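Local coordinates for protein BONZAI 1 (Arabidopsis thaliana, PDB 6KXT), which restrains cell death and defence responses and binds phospholipids in a calcium-dependent way, the present chain being its second C2 domain, at residues I16-S21 / K65-S70; F29-P34 / N58-I63; I83-F88 / S95-V100; K109-G114 / L135-F140. All coordinates share one frame; numbering follows the deposited sequence.

Contact 1: I16-S21 / K65-S70; sequences IVFRCS and KPVFLS
The flat group here is the Phe18 ring, which meets Val67 across the contact. Val67 CG2 lies 3.8 Å from Phe18 CE2 and approaches the ring obliquely. Ile16, two residues earlier on the same strand, lays its CG2 3.6 Å above the plane of the ring, over its centre. Phe18 CG is anti to its own carbonyl carbon (chi1 -68°), which turns the ring back along the strand to Ile16 and Val67. Ile16 and Val67 form an antiparallel hydrogen-bonded pair. Ile16 N donates to Val67 O at 2.9 Å, nearly along the C=O axis, and Val67 N returns a bond of the same length to Ile16 O. Farther on, Ile16 CD1 touches Leu69 CD1 at 4.2 Å. Val17 and Pro66 lie side by side beyond the pair, with Val17 CG2 4.0 Å from Pro66 CG. Toward Lys65 the backbones part, and one water bridges them. It donates to Ile16 O and Lys65 O and accepts from Phe18 N, so Ile16 O receives both a backbone and a water proton. The pair fastens a short edge strand to an antiparallel sheet of the C2 beta-sandwich. Strand 67-70 is the outermost strand of its sheet, next to strand 13-21, whose other neighbour is strand 133-143. Leu104 and Leu107 of helix 104-113 cover Ile16. Leu69 also meets Leu104, and on strand 48-52 it meets Val50 and Ser51.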
loop_
_atom_site.group_PDB
_atom_site.type_symbol
_atom_site.label_atom_id
_atom_site.label_comp_id
_atom_site.label_asym_id
_atom_site.label_seq_id
_atom_site.Cartn_x
_atom_site.Cartn_y
_atom_site.Cartn_z
ATOM N N ILE A 16 3.835 -0.167 -9.650
ATOM C CA ILE A 16 4.110 -1.037 -8.483
ATOM C C ILE A 16 3.190 -2.232 -8.496
ATOM O O ILE A 16 1.963 -2.080 -8.656
ATOM C CB ILE A 16 3.960 -0.279 -7.142
ATOM C CG1 ILE A 16 4.774 1.019 -7.156
ATOM C CG2 ILE A 16 4.346 -1.233 -5.997
ATOM C CD1 ILE A 16 4.819 1.765 -5.829
ATOM N N VAL A 17 3.755 -3.419 -8.360
ATOM C CA VAL A 17 2.982 -4.667 -8.115
ATOM C C VAL A 17 3.195 -4.987 -6.635
ATOM O O VAL A 17 4.344 -5.254 -6.203
ATOM C CB VAL A 17 3.391 -5.834 -9.026
ATOM C CG1 VAL A 17 2.738 -7.131 -8.546
ATOM C CG2 VAL A 17 3.053 -5.545 -10.483
ATOM N N PHE A 18 2.129 -4.979 -5.864
ATOM C CA PHE A 18 2.066 -5.358 -4.448
ATOM C C PHE A 18 1.614 -6.795 -4.284
ATOM O O PHE A 18 0.779 -7.294 -5.035
ATOM C CB PHE A 18 1.079 -4.463 -3.699
ATOM C CG PHE A 18 1.496 -3.022 -3.560
ATOM C CD1 PHE A 18 2.519 -2.691 -2.680
ATOM C CD2 PHE A 18 0.832 -2.007 -4.214
ATOM C CE1 PHE A 18 2.849 -1.357 -2.451
ATOM C CE2 PHE A 18 1.162 -0.675 -3.976
ATOM C CZ PHE A 18 2.182 -0.363 -3.114
ATOM N N ARG A 19 2.202 -7.436 -3.281
ATOM C CA ARG A 19 1.861 -8.820 -2.904
ATOM C C ARG A 19 1.738 -8.859 -1.387
ATOM O O ARG A 19 2.536 -8.171 -0.691
ATOM C CB ARG A 19 2.962 -9.758 -3.384
ATOM C CG ARG A 19 2.870 -11.156 -2.805
ATOM C CD ARG A 19 3.928 -12.022 -3.502
ATOM N NE ARG A 19 5.324 -11.714 -3.162
ATOM C CZ ARG A 19 5.948 -12.203 -2.108
ATOM N NH1 ARG A 19 5.310 -12.956 -1.221
ATOM N NH2 ARG A 19 7.231 -11.939 -1.923
ATOM N N CYS A 20 0.838 -9.658 -0.835
ATOM C CA CYS A 20 0.799 -9.938 0.597
ATOM C C CYS A 20 1.034 -11.418 0.860
ATOM O O CYS A 20 0.673 -12.261 -0.016
ATOM C CB CYS A 20 -0.489 -9.518 1.273
ATOM S SG CYS A 20 -0.794 -7.740 1.142
ATOM N N SER A 21 1.621 -11.682 2.027
ATOM C CA SER A 21 1.869 -13.044 2.541
ATOM C C SER A 21 1.073 -13.253 3.830
ATOM O O SER A 21 1.193 -12.416 4.726
ATOM C CB SER A 21 3.341 -13.224 2.759
ATOM O OG SER A 21 3.672 -14.583 2.922
ATOM N N LYS A 65 -2.864 -6.575 -9.677
ATOM C CA LYS A 65 -2.442 -5.924 -10.945
ATOM C C LYS A 65 -1.667 -4.674 -10.564
ATOM O O LYS A 65 -1.823 -4.095 -9.476
ATOM C CB LYS A 65 -3.665 -5.622 -11.809
ATOM C CG LYS A 65 -4.430 -6.845 -12.291
ATOM C CD LYS A 65 -5.670 -6.498 -13.063
ATOM C CE LYS A 65 -6.398 -7.741 -13.528
ATOM N NZ LYS A 65 -7.481 -7.392 -14.475
ATOM N N PRO A 66 -0.810 -4.195 -11.481
ATOM C CA PRO A 66 -0.039 -3.011 -11.189
ATOM C C PRO A 66 -0.904 -1.789 -10.906
ATOM O O PRO A 66 -1.989 -1.590 -11.468
ATOM C CB PRO A 66 0.805 -2.732 -12.440
ATOM C CG PRO A 66 0.639 -3.965 -13.318
ATOM C CD PRO A 66 -0.462 -4.836 -12.769
ATOM N N VAL A 67 -0.415 -0.979 -9.961
ATOM C CA VAL A 67 -0.918 0.380 -9.731
ATOM C C VAL A 67 0.106 1.396 -10.230
ATOM O O VAL A 67 1.298 1.105 -10.263
ATOM C CB VAL A 67 -1.317 0.621 -8.276
ATOM C CG1 VAL A 67 -2.353 -0.402 -7.794
ATOM C CG2 VAL A 67 -0.148 0.657 -7.339
ATOM N N PHE A 68 -0.360 2.567 -10.627
ATOM C CA PHE A 68 0.493 3.649 -11.157
ATOM C C PHE A 68 0.327 4.857 -10.264
ATOM O O PHE A 68 -0.802 5.286 -10.010
ATOM C CB PHE A 68 0.057 4.015 -12.577
ATOM C CG PHE A 68 0.242 2.864 -13.513
ATOM C CD1 PHE A 68 -0.748 1.900 -13.648
ATOM C CD2 PHE A 68 1.448 2.671 -14.154
ATOM C CE1 PHE A 68 -0.536 0.760 -14.404
ATOM C CE2 PHE A 68 1.632 1.564 -14.966
ATOM C CZ PHE A 68 0.642 0.628 -15.101
ATOM N N LEU A 69 1.414 5.347 -9.718
ATOM C CA LEU A 69 1.387 6.502 -8.804
ATOM C C LEU A 69 2.273 7.626 -9.345
ATOM O O LEU A 69 3.469 7.414 -9.616
ATOM C CB LEU A 69 1.879 6.049 -7.432
ATOM C CG LEU A 69 0.947 5.114 -6.684
ATOM C CD1 LEU A 69 1.645 4.472 -5.494
ATOM C CD2 LEU A 69 -0.334 5.838 -6.261
ATOM N N SER A 70 1.695 8.792 -9.455
ATOM C CA SER A 70 2.438 10.025 -9.826
ATOM C C SER A 70 2.999 10.682 -8.574
ATOM O O SER A 70 2.523 10.455 -7.440
ATOM C CB SER A 70 1.507 10.963 -10.552
ATOM O OG SER A 70 0.600 11.563 -9.631
HETATM O O HOH W 1 -0.181 -3.648 -7.202
#

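Contact 2: F29-P34 / N58-I63; sequences FSKSDP and NDLNPI
Two loops at one end of the C2 beta-sandwich meet here, and Lys31 of one lies against Asn58 and Leu60 of the other. Lys31 has CG anti to its backbone N (chi1 -162°), and its aliphatic part runs past Asn58. Its CD is 3.2 Å from Asn58 O, and its CG packs on Leu60 CD2 at 3.7 Å, the two side chains crossing at about a right angle. Two waters join Lys31 to Asn58 OD1: one accepts from Lys31 N and gives a weak bond to OD1, the other lies within bonding distance of Lys31 O and OD1. Asn58 N donates to Asp33 OD1 at 2.8 Å, on the anti lone pair of the carboxylate. Asp59 N makes a weak bond to Ser32 O. At the far end Pro34 CG touches Pro62 CG at 3.9 Å and lies 3.2 Å from Asp59 O. Asp59 OD1 accepts from Asn61 N, an Asx turn, while OD2 forms a salt bridge with Arg56. Asp33 N is held by Asp87 of strand 81-87. Pro34 opens strand 34-40 and packs on Cys85 of strand 81-87 and Ile97 of strand 95-102. Pro62 rests on Cys20 of strand 13-21.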
loop_
_atom_site.group_PDB
_atom_site.type_symbol
_atom_site.label_atom_id
_atom_site.label_comp_id
_atom_site.label_asym_id
_atom_site.label_seq_id
_atom_site.Cartn_x
_atom_site.Cartn_y
_atom_site.Cartn_z
ATOM N N PHE A 29 -14.788 -17.335 10.827
ATOM C CA PHE A 29 -14.774 -16.052 10.106
ATOM C C PHE A 29 -14.561 -16.355 8.633
ATOM O O PHE A 29 -13.706 -17.192 8.276
ATOM C CB PHE A 29 -13.713 -15.103 10.636
ATOM C CG PHE A 29 -13.967 -14.561 12.026
ATOM C CD1 PHE A 29 -13.773 -15.345 13.155
ATOM C CD2 PHE A 29 -14.328 -13.229 12.198
ATOM C CE1 PHE A 29 -13.984 -14.832 14.431
ATOM C CE2 PHE A 29 -14.536 -12.717 13.480
ATOM C CZ PHE A 29 -14.356 -13.516 14.589
ATOM N N SER A 30 -15.338 -15.703 7.789
ATOM C CA SER A 30 -15.145 -15.780 6.334
ATOM C C SER A 30 -13.723 -15.335 5.966
ATOM O O SER A 30 -13.105 -14.499 6.665
ATOM C CB SER A 30 -16.188 -14.985 5.593
ATOM O OG SER A 30 -16.026 -13.604 5.886
ATOM N N LYS A 31 -13.181 -15.935 4.925
ATOM C CA LYS A 31 -11.847 -15.554 4.439
ATOM C C LYS A 31 -11.915 -14.104 3.967
ATOM O O LYS A 31 -12.938 -13.676 3.378
ATOM C CB LYS A 31 -11.526 -16.538 3.318
ATOM C CG LYS A 31 -10.098 -16.680 2.901
ATOM C CD LYS A 31 -9.886 -17.802 1.864
ATOM C CE LYS A 31 -10.076 -19.216 2.362
ATOM N NZ LYS A 31 -9.505 -20.178 1.379
ATOM N N SER A 32 -10.823 -13.383 4.094
ATOM C CA SER A 32 -10.708 -12.028 3.512
ATOM C C SER A 32 -10.842 -12.028 1.996
ATOM O O SER A 32 -10.370 -12.923 1.322
ATOM C CB SER A 32 -9.396 -11.425 3.925
ATOM O OG SER A 32 -9.331 -11.205 5.345
ATOM N N ASP A 33 -11.461 -10.952 1.524
ATOM C CA ASP A 33 -11.466 -10.540 0.105
ATOM C C ASP A 33 -10.664 -9.252 -0.001
ATOM O O ASP A 33 -11.223 -8.163 0.019
ATOM C CB ASP A 33 -12.887 -10.306 -0.389
ATOM C CG ASP A 33 -13.772 -11.515 -0.157
ATOM O OD1 ASP A 33 -13.418 -12.594 -0.652
ATOM O OD2 ASP A 33 -14.857 -11.344 0.499
ATOM N N PRO A 34 -9.316 -9.349 -0.039
ATOM C CA PRO A 34 -8.508 -8.172 0.165
ATOM C C PRO A 34 -8.302 -7.289 -1.073
ATOM O O PRO A 34 -8.296 -7.740 -2.191
ATOM C CB PRO A 34 -7.149 -8.761 0.561
ATOM C CG PRO A 34 -7.097 -10.063 -0.174
ATOM C CD PRO A 34 -8.528 -10.565 -0.132
ATOM N N ASN A 58 -11.303 -14.206 -1.503
ATOM C CA ASN A 58 -10.934 -15.425 -0.750
ATOM C C ASN A 58 -9.436 -15.707 -0.861
ATOM O O ASN A 58 -8.997 -16.875 -1.033
ATOM C CB ASN A 58 -11.788 -16.604 -1.233
ATOM C CG ASN A 58 -13.196 -16.440 -0.735
ATOM O OD1 ASN A 58 -13.391 -16.295 0.461
ATOM N ND2 ASN A 58 -14.129 -16.438 -1.676
ATOM N N ASP A 59 -8.621 -14.661 -0.871
ATOM C CA ASP A 59 -7.172 -14.860 -1.110
ATOM C C ASP A 59 -6.359 -14.365 0.087
ATOM O O ASP A 59 -6.388 -13.156 0.382
ATOM C CB ASP A 59 -6.754 -14.151 -2.394
ATOM C CG ASP A 59 -5.381 -14.466 -2.919
ATOM O OD1 ASP A 59 -4.694 -15.248 -2.258
ATOM O OD2 ASP A 59 -5.087 -13.942 -4.038
ATOM N N LEU A 60 -5.598 -15.231 0.715
ATOM C CA LEU A 60 -4.767 -14.850 1.880
ATOM C C LEU A 60 -3.323 -14.559 1.423
ATOM O O LEU A 60 -2.525 -14.131 2.269
ATOM C CB LEU A 60 -4.793 -15.959 2.944
ATOM C CG LEU A 60 -6.194 -16.349 3.431
ATOM C CD1 LEU A 60 -6.089 -17.523 4.406
ATOM C CD2 LEU A 60 -6.900 -15.184 4.122
ATOM N N ASN A 61 -2.992 -14.706 0.142
ATOM C CA ASN A 61 -1.641 -14.420 -0.396
ATOM C C ASN A 61 -1.782 -13.660 -1.715
ATOM O O ASN A 61 -1.267 -14.103 -2.743
ATOM C CB ASN A 61 -0.825 -15.691 -0.500
ATOM C CG ASN A 61 -0.722 -16.390 0.823
ATOM O OD1 ASN A 61 0.199 -16.073 1.574
ATOM N ND2 ASN A 61 -1.633 -17.324 1.106
ATOM N N PRO A 62 -2.551 -12.552 -1.737
ATOM C CA PRO A 62 -2.840 -11.847 -2.969
ATOM C C PRO A 62 -1.623 -11.235 -3.675
ATOM O O PRO A 62 -0.661 -10.788 -3.026
ATOM C CB PRO A 62 -3.763 -10.701 -2.531
ATOM C CG PRO A 62 -3.369 -10.422 -1.076
ATOM C CD PRO A 62 -3.108 -11.845 -0.585
ATOM N N ILE A 63 -1.680 -11.274 -5.005
ATOM C CA ILE A 63 -0.774 -10.479 -5.894
ATOM C C ILE A 63 -1.677 -9.664 -6.793
ATOM O O ILE A 63 -2.515 -10.241 -7.489
ATOM C CB ILE A 63 0.177 -11.357 -6.712
ATOM C CG1 ILE A 63 1.051 -12.272 -5.853
ATOM C CG2 ILE A 63 1.013 -10.453 -7.616
ATOM C CD1 ILE A 63 1.752 -13.406 -6.617
HETATM O O HOH W 2 -14.721 -17.751 3.183
HETATM O O HOH W 3 -15.002 -14.166 1.404
#

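Contact 3: I83-F88 / S95-V100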
loop_
_atom_site.group_PDB
_atom_site.type_symbol
_atom_site.label_atom_id
_atom_site.label_comp_id
_atom_site.label_asym_id
_atom_site.label_seq_id
_atom_site.Cartn_x
_atom_site.Cartn_y
_atom_site.Cartn_z
ATOM N N ILE A 83 -0.537 2.786 3.262
ATOM C CA ILE A 83 -0.975 1.638 2.419
ATOM C C ILE A 83 -1.749 0.739 3.340
ATOM O O ILE A 83 -1.188 0.270 4.318
ATOM C CB ILE A 83 0.189 0.913 1.731
ATOM C CG1 ILE A 83 1.031 1.911 0.936
ATOM C CG2 ILE A 83 -0.346 -0.188 0.834
ATOM C CD1 ILE A 83 2.463 1.472 0.711
ATOM N N GLU A 84 -3.039 0.589 3.110
ATOM C CA GLU A 84 -3.866 -0.262 3.982
ATOM C C GLU A 84 -4.475 -1.377 3.165
ATOM O O GLU A 84 -5.009 -1.165 2.058
ATOM C CB GLU A 84 -4.989 0.537 4.634
ATOM C CG GLU A 84 -4.456 1.623 5.499
ATOM C CD GLU A 84 -5.342 1.947 6.682
ATOM O OE1 GLU A 84 -6.464 2.479 6.455
ATOM O OE2 GLU A 84 -4.825 1.734 7.809
ATOM N N CYS A 85 -4.426 -2.575 3.733
ATOM C CA CYS A 85 -5.118 -3.752 3.189
ATOM C C CYS A 85 -6.463 -3.878 3.947
ATOM O O CYS A 85 -6.463 -3.812 5.172
ATOM C CB CYS A 85 -4.232 -4.971 3.358
ATOM S SG CYS A 85 -4.986 -6.448 2.627
ATOM N N SER A 86 -7.549 -3.975 3.189
ATOM C CA SER A 86 -8.924 -4.117 3.728
ATOM C C SER A 86 -9.624 -5.293 3.082
ATOM O O SER A 86 -9.308 -5.723 1.946
ATOM C CB SER A 86 -9.742 -2.880 3.533
ATOM O OG SER A 86 -9.164 -1.788 4.228
ATOM N N ASP A 87 -10.556 -5.819 3.868
ATOM C CA ASP A 87 -11.487 -6.889 3.478
ATOM C C ASP A 87 -12.764 -6.264 2.892
ATOM O O ASP A 87 -13.487 -5.601 3.645
ATOM C CB ASP A 87 -11.846 -7.705 4.711
ATOM C CG ASP A 87 -12.729 -8.900 4.427
ATOM O OD1 ASP A 87 -12.881 -9.276 3.270
ATOM O OD2 ASP A 87 -13.194 -9.502 5.418
ATOM N N PHE A 88 -13.002 -6.428 1.602
ATOM C CA PHE A 88 -14.191 -5.897 0.900
ATOM C C PHE A 88 -15.439 -6.645 1.382
ATOM O O PHE A 88 -15.513 -7.888 1.303
ATOM C CB PHE A 88 -14.060 -6.050 -0.616
ATOM C CG PHE A 88 -15.136 -5.291 -1.348
ATOM C CD1 PHE A 88 -14.959 -3.958 -1.671
ATOM C CD2 PHE A 88 -16.282 -5.941 -1.780
ATOM C CE1 PHE A 88 -15.947 -3.256 -2.352
ATOM C CE2 PHE A 88 -17.266 -5.241 -2.464
ATOM C CZ PHE A 88 -17.087 -3.909 -2.759
ATOM N N SER A 95 -13.483 -4.050 6.356
ATOM C CA SER A 95 -12.723 -4.170 7.622
ATOM C C SER A 95 -11.224 -4.094 7.377
ATOM O O SER A 95 -10.740 -4.556 6.338
ATOM C CB SER A 95 -13.065 -5.376 8.387
ATOM O OG SER A 95 -12.941 -6.536 7.591
ATOM N N LEU A 96 -10.548 -3.458 8.307
ATOM C CA LEU A 96 -9.083 -3.281 8.233
ATOM C C LEU A 96 -8.368 -4.600 8.482
ATOM O O LEU A 96 -8.600 -5.245 9.534
ATOM C CB LEU A 96 -8.653 -2.235 9.251
ATOM C CG LEU A 96 -7.178 -1.848 9.210
ATOM C CD1 LEU A 96 -6.779 -1.290 7.857
ATOM C CD2 LEU A 96 -6.907 -0.850 10.320
ATOM N N ILE A 97 -7.511 -4.968 7.543
ATOM C CA ILE A 97 -6.593 -6.119 7.689
ATOM C C ILE A 97 -5.239 -5.636 8.203
ATOM O O ILE A 97 -4.701 -6.296 9.095
ATOM C CB ILE A 97 -6.518 -6.900 6.365
ATOM C CG1 ILE A 97 -7.878 -7.510 5.925
ATOM C CG2 ILE A 97 -5.392 -7.917 6.446
ATOM C CD1 ILE A 97 -7.890 -8.042 4.498
ATOM N N GLY A 98 -4.699 -4.530 7.690
ATOM C CA GLY A 98 -3.377 -4.083 8.161
ATOM C C GLY A 98 -2.966 -2.790 7.486
ATOM O O GLY A 98 -3.500 -2.470 6.428
ATOM N N LYS A 99 -2.053 -2.080 8.145
ATOM C CA LYS A 99 -1.555 -0.771 7.705
ATOM C C LYS A 99 -0.035 -0.816 7.628
ATOM O O LYS A 99 0.667 -1.402 8.483
ATOM C CB LYS A 99 -1.945 0.241 8.798
ATOM C CG LYS A 99 -1.532 1.655 8.548
ATOM C CD LYS A 99 -2.059 2.555 9.649
ATOM C CE LYS A 99 -1.826 3.984 9.218
ATOM N NZ LYS A 99 -2.171 4.904 10.304
ATOM N N VAL A 100 0.470 -0.105 6.633
ATOM C CA VAL A 100 1.901 0.256 6.457
ATOM C C VAL A 100 2.003 1.765 6.179
ATOM O O VAL A 100 1.079 2.318 5.574
ATOM C CB VAL A 100 2.433 -0.619 5.300
ATOM C CG1 VAL A 100 3.658 -0.053 4.617
ATOM C CG2 VAL A 100 2.616 -2.069 5.788
HETATM O O HOH W 4 -14.886 -8.299 7.132
#
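This is a beta hairpin contact, Cys85 pairing with both Ile97 and Gly98 where strand 81-87 meets edge strand 95-102. Cys85 O accepts from Ile97 N at 2.8 Å and from Gly98 N at 3.2 Å, both arriving from the same face of its plane. Cys85 N donates to Gly98 O. The hydrogen-bonded pairs Ile83 with Val100 and Asp87 with Ser95 continue the antiparallel pattern on either side. Ile97 CG1 is anti to its carbonyl carbon (chi1 -62°), and the chain turns CD1 back over the other strand. There CD1 sits 3.5 Å from Asp87 N and 3.8 Å from Cys85 SG. With an alanine here the CD1 methyl is gone, which would probably leave a gap beside Cys85 SG and Asp87 N. On the face carrying Glu84, Ser86, Leu96 and Lys99, Glu84 OE2 lies 3.4 Å from Lys99 CG, alongside its aliphatic chain, while Leu96 CD1 touches the same oxygen at 3.6 Å. On the other face a water links Asp87 OD2, to which it donates, with Ser95 OG. Asp87 OD1 turns instead to Asp33 N. The shift of one residue between Cys85 and Ser86, with two residues facing one, makes this a classic beta bulge.

Contact 4: K109-G114 / L135-F140; sequences KLHLAG and LFVDKF
His111 leads the helix side of this contact against Val137 of the strand. Its CB packs on Val137 CG1 at 3.8 Å. CG is anti to the backbone N (chi1 174°), and this carries the ring out from the helix over the corner of the strand. ND1 donates to Val137 O at 2.9 Å, with an N-H...O angle of 151°. The acceptor lies in the plane of the ring, but the donor stands 39° out of the carbonyl plane, so the bond is not made on a lone pair of the oxygen. CE1 comes within 3.3 Å of Asp138 O, also at the ring edge. One face of the ring is covered by Phe140: its N lies over the ring centre, and its CB, on the same face, is 4.0 Å from His111 CD2. Val137 O and Asp138 O, before and at the corner, thus meet the ring edge; the backbone of Lys139 and Phe140, after it, lies over one face. Nearby, Leu110 CB packs on Val137 CG2 at 4.2 Å, and a water accepts from Val137 N and gives a weak bond to Leu110 O. A leucine in place of His111 would probably leave Val137 O without its side-chain donor and strip the edge contact from Asp138 O. Gly114, the first residue after helix 104-113, has positive phi and closes its end with a Schellman motif. Asp138 points its carboxylate elsewhere, to a salt bridge with Arg19. The bond to Val137 O implies that ND1 carries a proton, and it ties the last helical turn to the backbone at the bend.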
loop_
_atom_site.group_PDB
_atom_site.type_symbol
_atom_site.label_atom_id
_atom_site.label_comp_id
_atom_site.label_asym_id
_atom_site.label_seq_id
_atom_site.Cartn_x
_atom_site.Cartn_y
_atom_site.Cartn_z
ATOM N N LYS A 109 13.181 0.393 -1.924
ATOM C CA LYS A 109 14.218 -0.305 -1.122
ATOM C C LYS A 109 13.711 -1.709 -0.752
ATOM O O LYS A 109 14.503 -2.674 -0.836
ATOM C CB LYS A 109 14.608 0.561 0.062
ATOM C CG LYS A 109 15.392 1.816 -0.298
ATOM C CD LYS A 109 15.494 2.692 0.912
ATOM C CE LYS A 109 16.299 3.944 0.670
ATOM N NZ LYS A 109 15.599 4.927 -0.183
ATOM N N LEU A 110 12.447 -1.864 -0.386
ATOM C CA LEU A 110 11.923 -3.215 -0.075
ATOM C C LEU A 110 12.048 -4.076 -1.325
ATOM O O LEU A 110 12.476 -5.262 -1.234
ATOM C CB LEU A 110 10.440 -3.159 0.319
ATOM C CG LEU A 110 10.134 -2.502 1.646
ATOM C CD1 LEU A 110 8.646 -2.253 1.764
ATOM C CD2 LEU A 110 10.636 -3.335 2.808
ATOM N N HIS A 111 11.693 -3.552 -2.476
ATOM C CA HIS A 111 11.816 -4.298 -3.735
ATOM C C HIS A 111 13.284 -4.698 -3.972
ATOM O O HIS A 111 13.569 -5.855 -4.310
ATOM C CB HIS A 111 11.271 -3.440 -4.838
ATOM C CG HIS A 111 11.486 -4.069 -6.156
ATOM N ND1 HIS A 111 10.915 -5.251 -6.577
ATOM C CD2 HIS A 111 12.336 -3.685 -7.137
ATOM C CE1 HIS A 111 11.406 -5.538 -7.791
ATOM N NE2 HIS A 111 12.261 -4.594 -8.136
ATOM N N LEU A 112 14.205 -3.746 -3.905
ATOM C CA LEU A 112 15.635 -4.020 -4.175
ATOM C C LEU A 112 16.198 -5.063 -3.239
ATOM O O LEU A 112 17.011 -5.914 -3.707
ATOM C CB LEU A 112 16.464 -2.723 -4.079
ATOM C CG LEU A 112 16.166 -1.700 -5.180
ATOM C CD1 LEU A 112 16.855 -0.370 -4.877
ATOM C CD2 LEU A 112 16.565 -2.213 -6.550
ATOM N N ALA A 113 15.793 -5.067 -1.970
ATOM C CA ALA A 113 16.339 -5.960 -0.933
ATOM C C ALA A 113 15.587 -7.294 -0.914
ATOM O O ALA A 113 16.042 -8.206 -0.257
ATOM C CB ALA A 113 16.259 -5.305 0.412
ATOM N N GLY A 114 14.465 -7.394 -1.589
ATOM C CA GLY A 114 13.610 -8.592 -1.526
ATOM C C GLY A 114 13.066 -8.844 -0.136
ATOM O O GLY A 114 13.116 -10.017 0.372
ATOM N N LEU A 135 3.587 -7.249 3.574
ATOM C CA LEU A 135 3.451 -6.616 2.266
ATOM C C LEU A 135 4.821 -6.662 1.592
ATOM O O LEU A 135 5.851 -6.349 2.214
ATOM C CB LEU A 135 3.017 -5.146 2.407
ATOM C CG LEU A 135 2.848 -4.344 1.120
ATOM C CD1 LEU A 135 1.659 -4.791 0.332
ATOM C CD2 LEU A 135 2.711 -2.858 1.430
ATOM N N PHE A 136 4.843 -7.044 0.347
ATOM C CA PHE A 136 6.023 -7.103 -0.516
ATOM C C PHE A 136 5.805 -6.261 -1.754
ATOM O O PHE A 136 4.645 -6.057 -2.219
ATOM C CB PHE A 136 6.348 -8.539 -0.905
ATOM C CG PHE A 136 6.823 -9.405 0.225
ATOM C CD1 PHE A 136 5.947 -10.059 1.052
ATOM C CD2 PHE A 136 8.197 -9.611 0.404
ATOM C CE1 PHE A 136 6.418 -10.829 2.122
ATOM C CE2 PHE A 136 8.651 -10.398 1.445
ATOM C CZ PHE A 136 7.771 -10.999 2.292
ATOM N N VAL A 137 6.903 -5.795 -2.349
ATOM C CA VAL A 137 6.896 -4.950 -3.561
ATOM C C VAL A 137 7.528 -5.814 -4.663
ATOM O O VAL A 137 8.768 -5.959 -4.689
ATOM C CB VAL A 137 7.625 -3.624 -3.329
ATOM C CG1 VAL A 137 7.578 -2.792 -4.612
ATOM C CG2 VAL A 137 7.003 -2.898 -2.159
ATOM N N ASP A 138 6.692 -6.488 -5.444
ATOM C CA ASP A 138 7.171 -7.478 -6.449
ATOM C C ASP A 138 7.774 -6.748 -7.632
ATOM O O ASP A 138 8.642 -7.283 -8.310
ATOM C CB ASP A 138 6.042 -8.372 -6.961
ATOM C CG ASP A 138 5.771 -9.616 -6.137
ATOM O OD1 ASP A 138 6.394 -9.766 -5.052
ATOM O OD2 ASP A 138 4.925 -10.414 -6.615
ATOM N N LYS A 139 7.249 -5.576 -7.970
ATOM C CA LYS A 139 7.758 -4.779 -9.105
ATOM C C LYS A 139 7.699 -3.305 -8.728
ATOM O O LYS A 139 6.734 -2.865 -8.057
ATOM C CB LYS A 139 6.906 -4.970 -10.355
ATOM C CG LYS A 139 7.326 -4.137 -11.553
ATOM C CD LYS A 139 6.472 -4.377 -12.756
ATOM C CE LYS A 139 7.116 -3.882 -14.040
ATOM N NZ LYS A 139 6.283 -4.226 -15.203
ATOM N N PHE A 140 8.697 -2.543 -9.162
ATOM C CA PHE A 140 8.811 -1.095 -8.896
ATOM C C PHE A 140 9.539 -0.503 -10.115
ATOM O O PHE A 140 10.759 -0.754 -10.219
ATOM C CB PHE A 140 9.567 -0.782 -7.618
ATOM C CG PHE A 140 9.525 0.668 -7.204
ATOM C CD1 PHE A 140 10.357 1.602 -7.814
ATOM C CD2 PHE A 140 8.704 1.113 -6.178
ATOM C CE1 PHE A 140 10.318 2.936 -7.407
ATOM C CE2 PHE A 140 8.693 2.445 -5.778
ATOM C CZ PHE A 140 9.488 3.355 -6.433
HETATM O O HOH W 5 9.432 -6.453 -1.274
#

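How the contacts relate
Along the chain, contact 2 falls within the span between the two segments of contact 1, and contacts 3 and 4 follow in turn. Contacts 1 and 4 share one sheet, on neighbouring strands 13-21 and 133-143, with centres about 10 Å apart. Contact 3 belongs to the other sheet and touches contact 1 through Phe18 and Ile83, about 14 Å away between centres. Contact 2 joins loops at one end, about 11 Å from contact 3 between centres. Contacts 3 and 4 lie on opposite sides of the chain's centre. The four contacts together thus hold both sheets of the C2 sandwich, the loops at one end and the helix packed on one sheet as one compact domain.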